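Methanol--corrinoid protein co-methyltransferase (Methanosarcina barkeri, PDB 2I2X) transfers the methyl group of methanol to the cob(I)amide bound by its partner subunit MtaC, a zinc-dependent first step of methanogenesis from methanol. Local coordinates at residues 13-18 / 370-375; 56-61 / 86-91; 93-98 / 143-148; 174-177 / 183-186; 430-433 / 438-441. All coordinates share one frame; numbering follows the deposited sequence.

Contact 1 of 5, residues 13-18 / 370-375; sequences NADEMT and LAYDNA
The Y372 ring meets the 13-18 segment with one edge. The backbone carbon A14 C lies at the ring edge, in plane, and so does the oxygen of a bridging water. D15 N is also near the plane, at 4.3 Å from Y372 CE2. The carbonyl oxygen A14 O comes in obliquely, 3.4 Å from Y372 CD2. The apolar contact is A14 CB on Y372 CD2, at 3.7 Å. The same methyl also rests on the helix backbone, with A14 CB 3.7 Å from D373 CA. CG of Y372 stands between its own backbone N and carbonyl carbon (chi1 73°), and this turns the ring toward the 3-10 turn 14-16.

The water joins the polar ends. It donates to D15 OD1 and to Y372 OH, the latter at 2.8 Å. Both ends have further partners. D15 forms salt bridges with K350 and R353, and Y372 OH bonds to D354. The D373 carboxylate leads away from the turn and pairs with R361. M1 of a neighbouring subunit packs on Y372 and D373.

A371 is the N-cap residue of helix 372-383. The N-terminal segment packs on the first turn of that helix, at Y372 and D373. Helix 349-361 supplies the charged partners of both sides.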
# COMPACT_ATOMS: atom_id res chain seq x y z
N ASN A 13 -16.65 15.17 -29.13
CA ASN A 13 -15.32 15.76 -28.91
C ASN A 13 -14.79 15.32 -27.53
O ASN A 13 -15.57 14.82 -26.71
CB ASN A 13 -15.38 17.29 -29.02
CG ASN A 13 -16.32 17.92 -27.98
OD1 ASN A 13 -16.09 17.80 -26.77
ND2 ASN A 13 -17.37 18.59 -28.44
N ALA A 14 -13.50 15.54 -27.27
CA ALA A 14 -12.84 15.09 -26.02
C ALA A 14 -13.44 15.67 -24.76
O ALA A 14 -13.48 15.02 -23.72
CB ALA A 14 -11.31 15.36 -26.06
N ASP A 15 -13.93 16.90 -24.86
CA ASP A 15 -14.43 17.62 -23.69
C ASP A 15 -15.72 17.05 -23.12
O ASP A 15 -16.12 17.43 -22.01
CB ASP A 15 -14.60 19.11 -23.98
CG ASP A 15 -14.95 19.89 -22.72
OD1 ASP A 15 -14.05 20.08 -21.88
OD2 ASP A 15 -16.12 20.28 -22.56
N GLU A 16 -16.35 16.13 -23.85
CA GLU A 16 -17.58 15.47 -23.39
C GLU A 16 -17.24 14.30 -22.46
O GLU A 16 -18.13 13.79 -21.72
CB GLU A 16 -18.37 14.90 -24.59
CG GLU A 16 -19.42 15.82 -25.20
CD GLU A 16 -20.09 15.27 -26.49
OE1 GLU A 16 -19.82 14.11 -26.93
OE2 GLU A 16 -20.91 16.04 -27.07
N MET A 17 -16.00 13.84 -22.53
CA MET A 17 -15.54 12.74 -21.69
C MET A 17 -15.26 13.18 -20.23
O MET A 17 -14.72 14.27 -19.95
CB MET A 17 -14.31 12.10 -22.30
CG MET A 17 -14.56 11.49 -23.70
SD MET A 17 -13.04 10.83 -24.41
CE MET A 17 -13.06 9.27 -23.56
N THR A 18 -15.65 12.31 -19.31
CA THR A 18 -15.44 12.55 -17.92
C THR A 18 -15.34 11.21 -17.19
O THR A 18 -15.59 10.14 -17.79
CB THR A 18 -16.53 13.49 -17.32
OG1 THR A 18 -16.01 14.13 -16.16
CG2 THR A 18 -17.81 12.73 -16.93
N LEU A 370 -1.70 9.68 -23.74
CA LEU A 370 -2.85 9.10 -23.09
C LEU A 370 -3.78 10.15 -22.52
O LEU A 370 -4.90 9.83 -22.11
CB LEU A 370 -2.39 8.13 -22.00
CG LEU A 370 -2.56 6.63 -22.22
CD1 LEU A 370 -2.82 6.27 -23.63
CD2 LEU A 370 -1.42 5.87 -21.67
N ALA A 371 -3.32 11.41 -22.50
CA ALA A 371 -4.17 12.55 -22.10
C ALA A 371 -5.46 12.61 -22.96
O ALA A 371 -5.40 12.49 -24.17
CB ALA A 371 -3.39 13.84 -22.21
N TYR A 372 -6.61 12.75 -22.31
CA TYR A 372 -7.88 12.45 -22.95
C TYR A 372 -8.09 13.21 -24.26
O TYR A 372 -8.72 12.68 -25.17
CB TYR A 372 -9.07 12.64 -21.98
CG TYR A 372 -9.38 14.10 -21.69
CD1 TYR A 372 -8.71 14.77 -20.66
CD2 TYR A 372 -10.30 14.82 -22.49
CE1 TYR A 372 -8.97 16.13 -20.41
CE2 TYR A 372 -10.56 16.18 -22.25
CZ TYR A 372 -9.90 16.83 -21.22
OH TYR A 372 -10.14 18.18 -20.98
N ASP A 373 -7.57 14.43 -24.39
CA ASP A 373 -7.68 15.10 -25.70
C ASP A 373 -6.87 14.40 -26.79
O ASP A 373 -7.36 14.26 -27.92
CB ASP A 373 -7.32 16.59 -25.65
CG ASP A 373 -5.94 16.82 -25.15
OD1 ASP A 373 -5.52 16.01 -24.29
OD2 ASP A 373 -5.26 17.80 -25.58
N ASN A 374 -5.65 13.98 -26.47
CA ASN A 374 -4.81 13.22 -27.39
C ASN A 374 -5.33 11.80 -27.62
O ASN A 374 -5.28 11.28 -28.75
CB ASN A 374 -3.36 13.22 -26.91
CG ASN A 374 -2.75 14.60 -26.95
OD1 ASN A 374 -3.02 15.35 -27.89
ND2 ASN A 374 -1.93 14.97 -25.93
N ALA A 375 -5.81 11.17 -26.56
CA ALA A 375 -6.40 9.86 -26.69
C ALA A 375 -7.57 9.90 -27.72
O ALA A 375 -7.70 9.00 -28.56
CB ALA A 375 -6.86 9.34 -25.35
O HOH W 1 -11.63 19.95 -22.50

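Contact 2 of 5, residues 56-61 / 86-91; sequences EKLIKE and EHVQQM. With K (potassium ion), chain S.
Helix 55-76 of the beta-alpha-beta unit 40-86 packs, through L58, on V88, Q90 and M91 in the turn that follows the unit's second strand. The unit is part of the TIM barrel. The 86-91 segment runs on from E86, which closes strand 80-86 and binds the potassium ion. E86 OE2 is the close ligand, at 2.3 Å from the potassium, while OE1 is farther off. The E86 chain is extended beyond CG and carries the carboxylate away from the leucine contact, which lies well apart from the ion. E164 and E313 bind the same ion, and K267 hydrogen-bonds to E86 OE2. The side chain of V88 comes within about 7 Å of a bound corrinoid.

The contact itself is apolar and rests on a single methyl. L58 CD2 lies 4.0 Å from V88 CG2 and 3.9 Å from M91 CG. It also approaches the aliphatic part of Q90, at 4.3 Å from Q90 CG. With chi1 at -158°, L58 turns its CG away from its own backbone N, and the branch extends across to the 86-91 turn. The L58 and V88 side chains run past each other in opposite directions. M91 meets L58 at a slant, and its chain bends at the sulfur (chi3 65°). Behind the contact, M91 CB sits over one face of the H87 ring, 3.6 Å above the plane and toward the rim.

L58 belongs to the first turns of helix 55-76, which precedes strand 80-86 in the chain. The opposing residues form the connection from that strand into the short helix 89-93. W97 of helix 95-116 touches both L58 and Q90.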
# COMPACT_ATOMS: atom_id res chain seq x y z
N GLU A 56 -8.94 -26.47 -1.55
CA GLU A 56 -9.66 -26.02 -0.36
C GLU A 56 -8.94 -24.85 0.33
O GLU A 56 -9.58 -23.92 0.82
CB GLU A 56 -9.91 -27.20 0.59
CG GLU A 56 -10.91 -28.28 0.04
CD GLU A 56 -10.45 -29.05 -1.28
OE1 GLU A 56 -9.23 -29.38 -1.47
OE2 GLU A 56 -11.36 -29.34 -2.11
N LYS A 57 -7.61 -24.91 0.35
CA LYS A 57 -6.78 -23.83 0.87
C LYS A 57 -6.94 -22.57 0.00
O LYS A 57 -6.96 -21.46 0.53
CB LYS A 57 -5.31 -24.25 0.93
CG LYS A 57 -4.91 -25.05 2.17
CD LYS A 57 -3.68 -25.94 1.90
CE LYS A 57 -3.05 -26.45 3.21
NZ LYS A 57 -1.83 -27.30 2.98
N LEU A 58 -7.05 -22.76 -1.31
CA LEU A 58 -7.28 -21.68 -2.26
C LEU A 58 -8.62 -20.98 -2.05
O LEU A 58 -8.68 -19.76 -1.92
CB LEU A 58 -7.20 -22.23 -3.67
CG LEU A 58 -6.89 -21.22 -4.76
CD1 LEU A 58 -5.71 -20.32 -4.37
CD2 LEU A 58 -6.61 -21.93 -6.07
N ILE A 59 -9.69 -21.77 -2.02
CA ILE A 59 -11.04 -21.30 -1.70
C ILE A 59 -11.04 -20.55 -0.36
O ILE A 59 -11.65 -19.49 -0.22
CB ILE A 59 -12.04 -22.47 -1.65
CG1 ILE A 59 -12.31 -22.98 -3.07
CG2 ILE A 59 -13.33 -22.06 -0.94
CD1 ILE A 59 -13.12 -24.30 -3.17
N LYS A 60 -10.32 -21.10 0.60
CA LYS A 60 -10.20 -20.49 1.92
C LYS A 60 -9.55 -19.09 1.86
O LYS A 60 -10.08 -18.13 2.43
CB LYS A 60 -9.44 -21.44 2.86
CG LYS A 60 -9.36 -20.98 4.29
CD LYS A 60 -10.73 -20.73 4.85
CE LYS A 60 -10.64 -20.34 6.33
NZ LYS A 60 -12.02 -20.05 6.85
N GLU A 61 -8.41 -18.99 1.18
CA GLU A 61 -7.69 -17.73 1.04
C GLU A 61 -8.60 -16.65 0.42
O GLU A 61 -8.66 -15.52 0.93
CB GLU A 61 -6.42 -17.93 0.23
CG GLU A 61 -5.54 -16.71 0.08
CD GLU A 61 -4.40 -16.67 1.10
OE1 GLU A 61 -4.66 -17.04 2.28
OE2 GLU A 61 -3.26 -16.26 0.73
N GLU A 86 -8.24 -12.48 -10.47
CA GLU A 86 -7.46 -12.95 -11.61
C GLU A 86 -7.04 -14.36 -11.37
O GLU A 86 -6.16 -14.58 -10.57
CB GLU A 86 -6.21 -12.10 -11.81
CG GLU A 86 -6.55 -10.68 -12.18
CD GLU A 86 -5.34 -9.83 -12.46
OE1 GLU A 86 -4.47 -9.68 -11.57
OE2 GLU A 86 -5.26 -9.29 -13.58
N HIS A 87 -7.63 -15.31 -12.08
CA HIS A 87 -7.29 -16.72 -11.94
C HIS A 87 -5.79 -16.97 -11.84
O HIS A 87 -5.04 -16.50 -12.66
CB HIS A 87 -7.87 -17.53 -13.10
CG HIS A 87 -9.35 -17.75 -13.01
ND1 HIS A 87 -10.00 -18.78 -13.65
CD2 HIS A 87 -10.32 -17.08 -12.32
CE1 HIS A 87 -11.29 -18.73 -13.38
NE2 HIS A 87 -11.51 -17.71 -12.58
N VAL A 88 -5.35 -17.66 -10.79
CA VAL A 88 -4.09 -18.43 -10.87
C VAL A 88 -4.33 -19.53 -11.91
O VAL A 88 -5.47 -19.95 -12.12
CB VAL A 88 -3.67 -19.07 -9.52
CG1 VAL A 88 -3.36 -18.02 -8.47
CG2 VAL A 88 -4.71 -20.05 -9.03
N GLN A 89 -3.27 -20.02 -12.53
CA GLN A 89 -3.42 -20.89 -13.72
C GLN A 89 -4.30 -22.09 -13.42
O GLN A 89 -5.12 -22.50 -14.27
CB GLN A 89 -2.06 -21.31 -14.29
CG GLN A 89 -1.18 -22.13 -13.32
CD GLN A 89 -1.60 -23.62 -13.22
OE1 GLN A 89 -2.27 -24.18 -14.11
NE2 GLN A 89 -1.20 -24.27 -12.12
N GLN A 90 -4.16 -22.63 -12.21
CA GLN A 90 -4.87 -23.84 -11.84
C GLN A 90 -6.37 -23.66 -11.79
O GLN A 90 -7.11 -24.62 -11.98
CB GLN A 90 -4.33 -24.47 -10.55
CG GLN A 90 -4.40 -23.59 -9.32
CD GLN A 90 -3.03 -23.03 -8.90
OE1 GLN A 90 -2.31 -22.38 -9.68
NE2 GLN A 90 -2.68 -23.27 -7.64
N MET A 91 -6.82 -22.42 -11.59
CA MET A 91 -8.26 -22.12 -11.55
C MET A 91 -8.90 -22.14 -12.93
O MET A 91 -10.13 -22.24 -13.06
CB MET A 91 -8.51 -20.76 -10.92
CG MET A 91 -8.27 -20.75 -9.42
SD MET A 91 -8.06 -19.11 -8.74
CE MET A 91 -9.68 -18.38 -9.05
K K S . -3.26 -8.51 -14.51

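Contact 3 of 5, residues 93-98 / 143-148; sequences NNPSWG and YSVFLE
Apolar packing between P95 and V145 forms the middle of this contact. P95 CD is 4.0 Å from V145 CG1, and the two side chains lie roughly perpendicular. V145 has CG1 anti to its backbone N (chi1 -180°), which points this methyl at the proline. The next ring atom, CG, meets the aliphatic stem of E148, with P95 CG 3.7 Å from E148 CB. Here the side chains cross obliquely. The E148 chain is extended beyond CG, and its OE1 still brushes the proline ring, 3.8 Å from P95 CG.

Contacts between side chains and backbone form the second group. V145 CG1 lies 3.7 Å from the carbonyl oxygen N93 O. P95 CB lies 3.9 Å from E148 O. These are van der Waals contacts.

Polar and aromatic interactions hold the 93-98 segment in shape from within. W97 N bonds to N94 O at 2.8 Å, across the start of the new helix. N94 ND2 stands over the centre of the W97 ring, 4.2 Å above its plane. N94 ND2 also bonds back to Q90 O and so ties the bend to the helix before it. Within that helix, N93 ND2 bonds to Q89 OE1.

The contact lies at the surface. It joins the break between helices 89-93 and 95-116 to the opening turns of helix 143-155. I129, in a loop, touches both N93 and V145. Helix 143-155 also packs on helix 181-210, where Y143 bonds to D202, and W97 reaches back to helix 55-76.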
# COMPACT_ATOMS: atom_id res chain seq x y z
N ASN A 93 -7.29 -23.98 -15.73
CA ASN A 93 -7.01 -25.33 -16.23
C ASN A 93 -7.97 -26.38 -15.69
O ASN A 93 -8.24 -27.37 -16.36
CB ASN A 93 -5.56 -25.73 -15.97
CG ASN A 93 -4.59 -25.02 -16.91
OD1 ASN A 93 -4.72 -25.08 -18.13
ND2 ASN A 93 -3.62 -24.31 -16.33
N ASN A 94 -8.50 -26.14 -14.49
CA ASN A 94 -9.58 -26.94 -13.92
C ASN A 94 -10.77 -26.02 -13.73
O ASN A 94 -10.93 -25.41 -12.66
CB ASN A 94 -9.17 -27.53 -12.57
CG ASN A 94 -7.80 -28.20 -12.63
OD1 ASN A 94 -7.66 -29.32 -13.15
ND2 ASN A 94 -6.77 -27.51 -12.12
N PRO A 95 -11.61 -25.91 -14.76
CA PRO A 95 -12.74 -24.95 -14.69
C PRO A 95 -13.52 -24.92 -13.35
O PRO A 95 -13.90 -23.84 -12.90
CB PRO A 95 -13.64 -25.37 -15.85
CG PRO A 95 -12.67 -25.95 -16.85
CD PRO A 95 -11.58 -26.62 -16.05
N SER A 96 -13.74 -26.07 -12.73
CA SER A 96 -14.58 -26.11 -11.53
C SER A 96 -13.90 -25.41 -10.32
O SER A 96 -14.56 -24.94 -9.42
CB SER A 96 -14.99 -27.56 -11.20
OG SER A 96 -13.85 -28.33 -10.79
N TRP A 97 -12.57 -25.34 -10.34
CA TRP A 97 -11.83 -24.57 -9.34
C TRP A 97 -12.22 -23.09 -9.35
O TRP A 97 -12.65 -22.53 -8.34
CB TRP A 97 -10.33 -24.72 -9.54
CG TRP A 97 -9.76 -26.04 -9.07
CD1 TRP A 97 -10.27 -27.30 -9.29
CD2 TRP A 97 -8.54 -26.23 -8.35
NE1 TRP A 97 -9.47 -28.24 -8.71
CE2 TRP A 97 -8.39 -27.61 -8.13
CE3 TRP A 97 -7.57 -25.35 -7.83
CZ2 TRP A 97 -7.31 -28.15 -7.42
CZ3 TRP A 97 -6.48 -25.89 -7.13
CH2 TRP A 97 -6.37 -27.28 -6.93
N GLY A 98 -12.07 -22.45 -10.49
CA GLY A 98 -12.53 -21.09 -10.65
C GLY A 98 -13.99 -20.93 -10.31
O GLY A 98 -14.37 -19.96 -9.66
N TYR A 143 -8.48 -25.00 -26.04
CA TYR A 143 -9.50 -23.98 -26.34
C TYR A 143 -10.82 -24.23 -25.63
O TYR A 143 -11.42 -23.29 -25.08
CB TYR A 143 -9.75 -23.84 -27.86
CG TYR A 143 -10.50 -22.57 -28.22
CD1 TYR A 143 -9.82 -21.36 -28.34
CD2 TYR A 143 -11.88 -22.57 -28.42
CE1 TYR A 143 -10.50 -20.17 -28.64
CE2 TYR A 143 -12.58 -21.38 -28.72
CZ TYR A 143 -11.88 -20.19 -28.83
OH TYR A 143 -12.53 -19.00 -29.15
N SER A 144 -11.28 -25.48 -25.64
CA SER A 144 -12.60 -25.80 -25.10
C SER A 144 -12.58 -25.68 -23.58
O SER A 144 -13.60 -25.33 -22.96
CB SER A 144 -13.06 -27.19 -25.51
OG SER A 144 -12.18 -28.19 -25.03
N VAL A 145 -11.43 -25.98 -23.00
CA VAL A 145 -11.25 -25.84 -21.56
C VAL A 145 -11.34 -24.35 -21.20
O VAL A 145 -12.05 -23.97 -20.28
CB VAL A 145 -9.91 -26.47 -21.10
CG1 VAL A 145 -9.72 -26.33 -19.59
CG2 VAL A 145 -9.85 -27.95 -21.48
N PHE A 146 -10.65 -23.53 -22.00
CA PHE A 146 -10.66 -22.08 -21.90
C PHE A 146 -12.09 -21.56 -21.77
O PHE A 146 -12.42 -20.83 -20.83
CB PHE A 146 -9.96 -21.53 -23.14
CG PHE A 146 -9.82 -20.03 -23.17
CD1 PHE A 146 -9.24 -19.34 -22.11
CD2 PHE A 146 -10.23 -19.32 -24.29
CE1 PHE A 146 -9.08 -17.96 -22.17
CE2 PHE A 146 -10.07 -17.94 -24.35
CZ PHE A 146 -9.50 -17.26 -23.29
N LEU A 147 -12.94 -21.95 -22.72
CA LEU A 147 -14.37 -21.58 -22.72
C LEU A 147 -15.12 -22.08 -21.50
O LEU A 147 -15.97 -21.36 -20.96
CB LEU A 147 -15.07 -22.08 -23.99
CG LEU A 147 -14.62 -21.50 -25.33
CD1 LEU A 147 -15.63 -21.92 -26.44
CD2 LEU A 147 -14.42 -19.96 -25.30
N GLU A 148 -14.84 -23.32 -21.08
CA GLU A 148 -15.48 -23.92 -19.91
C GLU A 148 -15.17 -23.08 -18.67
O GLU A 148 -16.00 -22.97 -17.77
CB GLU A 148 -14.95 -25.33 -19.66
CG GLU A 148 -15.48 -26.41 -20.56
CD GLU A 148 -14.85 -27.78 -20.26
OE1 GLU A 148 -14.79 -28.18 -19.07
OE2 GLU A 148 -14.44 -28.47 -21.23

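Contact 4 of 5, residues 174-177 / 183-186; sequences YAVL and GLLY
A175 is the first residue of its segment to meet the start of helix 181-210. Its methyl rests on helix backbone, with A175 CB 3.9 Å from G183 C and 3.9 Å from L184 N. G183 has no side chain to stand between the two helices, so the backbones come close. The CA atoms of A175 and G183 are 5.3 Å apart. The same methyl also touches a side chain, A175 CB lying 3.9 Å from L184 CD1.

V176 comes next and meets only L184. The CD1 branch of L184 reaches along the segment to V176 N, at 3.9 Å, and to V176 CB, at 4.2 Å. One methyl thus fills the corner made by two successive residues. The L184 side chain does not start out toward helix 169-176. Its modelled chi1 of -92°, approximate at this resolution, is consistent with CD1 turning back to that helix.

L177 N makes a weak bond to Y174 O, at 3.5 Å. The leucine side chain turns elsewhere and packs on M99 of a neighbouring subunit. All four touching residues are buried, and the contact consists of van der Waals packing.

The contact closes the short connection between helices 169-176 and 181-210. D180 OD1 bonds to G183 N at the start of the second helix. V176 also touches A226 and I229 of helix 220-230, and its side chain comes within about 8 Å of a bound corrinoid. Both helices 169-176 and 220-230 carry residues of the corrinoid pocket. L185 and Y186 face helix 436-450 instead.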
# COMPACT_ATOMS: atom_id res chain seq x y z
N TYR A 174 9.81 -10.96 -29.42
CA TYR A 174 10.91 -10.84 -30.36
C TYR A 174 11.09 -9.40 -30.83
O TYR A 174 12.18 -8.84 -30.69
CB TYR A 174 10.73 -11.82 -31.54
CG TYR A 174 11.75 -11.67 -32.65
CD1 TYR A 174 11.46 -10.89 -33.77
CD2 TYR A 174 13.02 -12.29 -32.56
CE1 TYR A 174 12.40 -10.74 -34.80
CE2 TYR A 174 13.97 -12.15 -33.60
CZ TYR A 174 13.65 -11.37 -34.72
OH TYR A 174 14.54 -11.19 -35.77
N ALA A 175 10.04 -8.78 -31.38
CA ALA A 175 10.10 -7.40 -31.90
C ALA A 175 10.50 -6.33 -30.87
O ALA A 175 11.29 -5.43 -31.19
CB ALA A 175 8.78 -7.03 -32.53
N VAL A 176 9.96 -6.42 -29.64
CA VAL A 176 10.21 -5.38 -28.65
C VAL A 176 11.67 -5.28 -28.18
O VAL A 176 12.12 -4.24 -27.75
CB VAL A 176 9.22 -5.44 -27.44
CG1 VAL A 176 9.63 -6.48 -26.41
CG2 VAL A 176 9.08 -4.07 -26.83
N LEU A 177 12.41 -6.38 -28.27
CA LEU A 177 13.83 -6.36 -27.92
C LEU A 177 14.69 -5.77 -29.05
O LEU A 177 15.89 -5.63 -28.87
CB LEU A 177 14.31 -7.76 -27.56
CG LEU A 177 14.24 -8.29 -26.11
CD1 LEU A 177 13.55 -7.37 -25.11
CD2 LEU A 177 13.64 -9.68 -26.05
N GLY A 183 7.21 -5.02 -36.65
CA GLY A 183 6.88 -6.21 -35.88
C GLY A 183 5.87 -5.89 -34.79
O GLY A 183 4.90 -6.63 -34.58
N LEU A 184 6.08 -4.76 -34.12
CA LEU A 184 5.08 -4.26 -33.18
C LEU A 184 3.70 -4.13 -33.83
O LEU A 184 2.72 -4.65 -33.29
CB LEU A 184 5.53 -2.92 -32.57
CG LEU A 184 6.33 -2.81 -31.26
CD1 LEU A 184 6.96 -4.10 -30.73
CD2 LEU A 184 7.37 -1.70 -31.39
N LEU A 185 3.64 -3.44 -34.98
CA LEU A 185 2.40 -3.29 -35.77
C LEU A 185 1.74 -4.62 -36.11
O LEU A 185 0.51 -4.78 -36.02
CB LEU A 185 2.66 -2.53 -37.06
CG LEU A 185 1.61 -1.54 -37.60
CD1 LEU A 185 1.85 -1.24 -39.04
CD2 LEU A 185 0.17 -1.99 -37.40
N TYR A 186 2.56 -5.60 -36.48
CA TYR A 186 2.03 -6.87 -36.90
C TYR A 186 1.53 -7.67 -35.71
O TYR A 186 0.38 -8.14 -35.72
CB TYR A 186 3.09 -7.62 -37.72
CG TYR A 186 2.70 -8.98 -38.21
CD1 TYR A 186 1.67 -9.15 -39.14
CD2 TYR A 186 3.41 -10.13 -37.80
CE1 TYR A 186 1.34 -10.44 -39.65
CE2 TYR A 186 3.08 -11.42 -38.30
CZ TYR A 186 2.05 -11.55 -39.21
OH TYR A 186 1.73 -12.79 -39.66

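Contact 5 of 5, residues 430-433 / 438-441; sequences EALP and KFMD
The leucine branch of L432 is set against the edge of the F439 ring. L432 CD2 lies near the ring plane, 3.7 Å from F439 CE1. The other methyl joins it, with L432 CD1 3.9 Å from F439 CE1. The two side chains are inclined to each other, neither parallel nor perpendicular. The F439 ring swings off the helix toward the leucine because its chi1 of -178° sets CG opposite the backbone N.

P433 and K438 form the second pair. They meet nearly perpendicular, through carbon atoms alone, with P433 CG 4.0 Å from K438 CG. The ammonium end of the lysine leads away from the proline to a salt bridge with D442. The proline also reaches the next residue, P433 CG lying 4.4 Å from F439 CB.

The contact folds the link after helix 416-430 back on helix 436-450. D435 OD2 bonds to K438 N in the first turn of that helix. Y390 of helix 389-409 ties both sides together, stacking on F439 and bonding through its hydroxyl to P433 O. Helix 181-210 packs alongside, with L185 on L432 and Y186 on F439.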
# COMPACT_ATOMS: atom_id res chain seq x y z
N GLU A 430 6.04 4.99 -41.87
CA GLU A 430 5.61 5.71 -43.06
C GLU A 430 6.06 5.01 -44.34
O GLU A 430 5.49 5.24 -45.40
CB GLU A 430 6.03 7.19 -42.99
CG GLU A 430 5.22 7.96 -41.95
CD GLU A 430 5.44 9.47 -41.94
OE1 GLU A 430 4.44 10.21 -41.84
OE2 GLU A 430 6.60 9.92 -42.00
N ALA A 431 7.04 4.11 -44.24
CA ALA A 431 7.55 3.39 -45.42
C ALA A 431 6.70 2.16 -45.74
O ALA A 431 6.87 1.57 -46.79
CB ALA A 431 9.03 2.98 -45.23
N LEU A 432 5.80 1.78 -44.83
CA LEU A 432 4.96 0.60 -45.01
C LEU A 432 3.90 0.84 -46.08
O LEU A 432 3.53 1.98 -46.34
CB LEU A 432 4.31 0.18 -43.69
CG LEU A 432 5.28 -0.31 -42.62
CD1 LEU A 432 4.61 -0.40 -41.20
CD2 LEU A 432 6.00 -1.62 -43.02
N PRO A 433 3.42 -0.24 -46.72
CA PRO A 433 2.36 -0.08 -47.73
C PRO A 433 0.98 0.12 -47.11
O PRO A 433 0.72 -0.39 -46.01
CB PRO A 433 2.38 -1.43 -48.44
CG PRO A 433 2.79 -2.40 -47.35
CD PRO A 433 3.82 -1.65 -46.54
N LYS A 438 -0.51 -7.22 -48.63
CA LYS A 438 0.93 -7.03 -48.79
C LYS A 438 1.69 -7.15 -47.45
O LYS A 438 2.64 -7.95 -47.32
CB LYS A 438 1.14 -5.63 -49.34
CG LYS A 438 2.44 -5.29 -50.03
CD LYS A 438 3.47 -6.36 -50.14
CE LYS A 438 4.69 -5.71 -50.78
NZ LYS A 438 5.97 -6.39 -50.46
N PHE A 439 1.28 -6.34 -46.47
CA PHE A 439 1.92 -6.30 -45.17
C PHE A 439 1.77 -7.65 -44.49
O PHE A 439 2.74 -8.22 -43.97
CB PHE A 439 1.30 -5.19 -44.31
CG PHE A 439 1.95 -5.05 -42.94
CD1 PHE A 439 3.17 -4.37 -42.80
CD2 PHE A 439 1.33 -5.59 -41.81
CE1 PHE A 439 3.77 -4.21 -41.56
CE2 PHE A 439 1.90 -5.44 -40.56
CZ PHE A 439 3.14 -4.75 -40.42
N MET A 440 0.55 -8.19 -44.51
CA MET A 440 0.33 -9.47 -43.89
C MET A 440 1.29 -10.48 -44.48
O MET A 440 1.99 -11.19 -43.72
CB MET A 440 -1.13 -9.92 -44.02
CG MET A 440 -2.08 -9.03 -43.21
SD MET A 440 -1.63 -8.88 -41.42
CE MET A 440 -2.37 -10.43 -40.88
N ASP A 441 1.37 -10.52 -45.81
CA ASP A 441 2.24 -11.47 -46.50
C ASP A 441 3.71 -11.24 -46.24
O ASP A 441 4.41 -12.20 -45.98
CB ASP A 441 1.98 -11.55 -48.02
CG ASP A 441 2.81 -12.69 -48.67
OD1 ASP A 441 2.64 -13.87 -48.25
OD2 ASP A 441 3.65 -12.40 -49.58

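How the contacts relate
Contact 1 opens near the N terminus and closes some 350 residues later, at helix 372-383. Contacts 2, 3 and 4 all fall within that span, one after another, and none cross. Contact 2 closes round strand 80-86. Contact 3 follows and spans strand 119-126. Contact 4 closes the short link between helices 169-176 and 181-210. Contact 5 comes after contact 1 has closed, in the C-terminal helices. Contacts 2 and 3 touch, with a probable hydrogen bond from G98 N to M91 O. Contacts 4 and 5 touch where helix 181-210, between two barrel strands, meets the C-terminal helices. Contacts 1 and 2 lie on opposite sides of the chain's centre, about 39 Å apart between their centres.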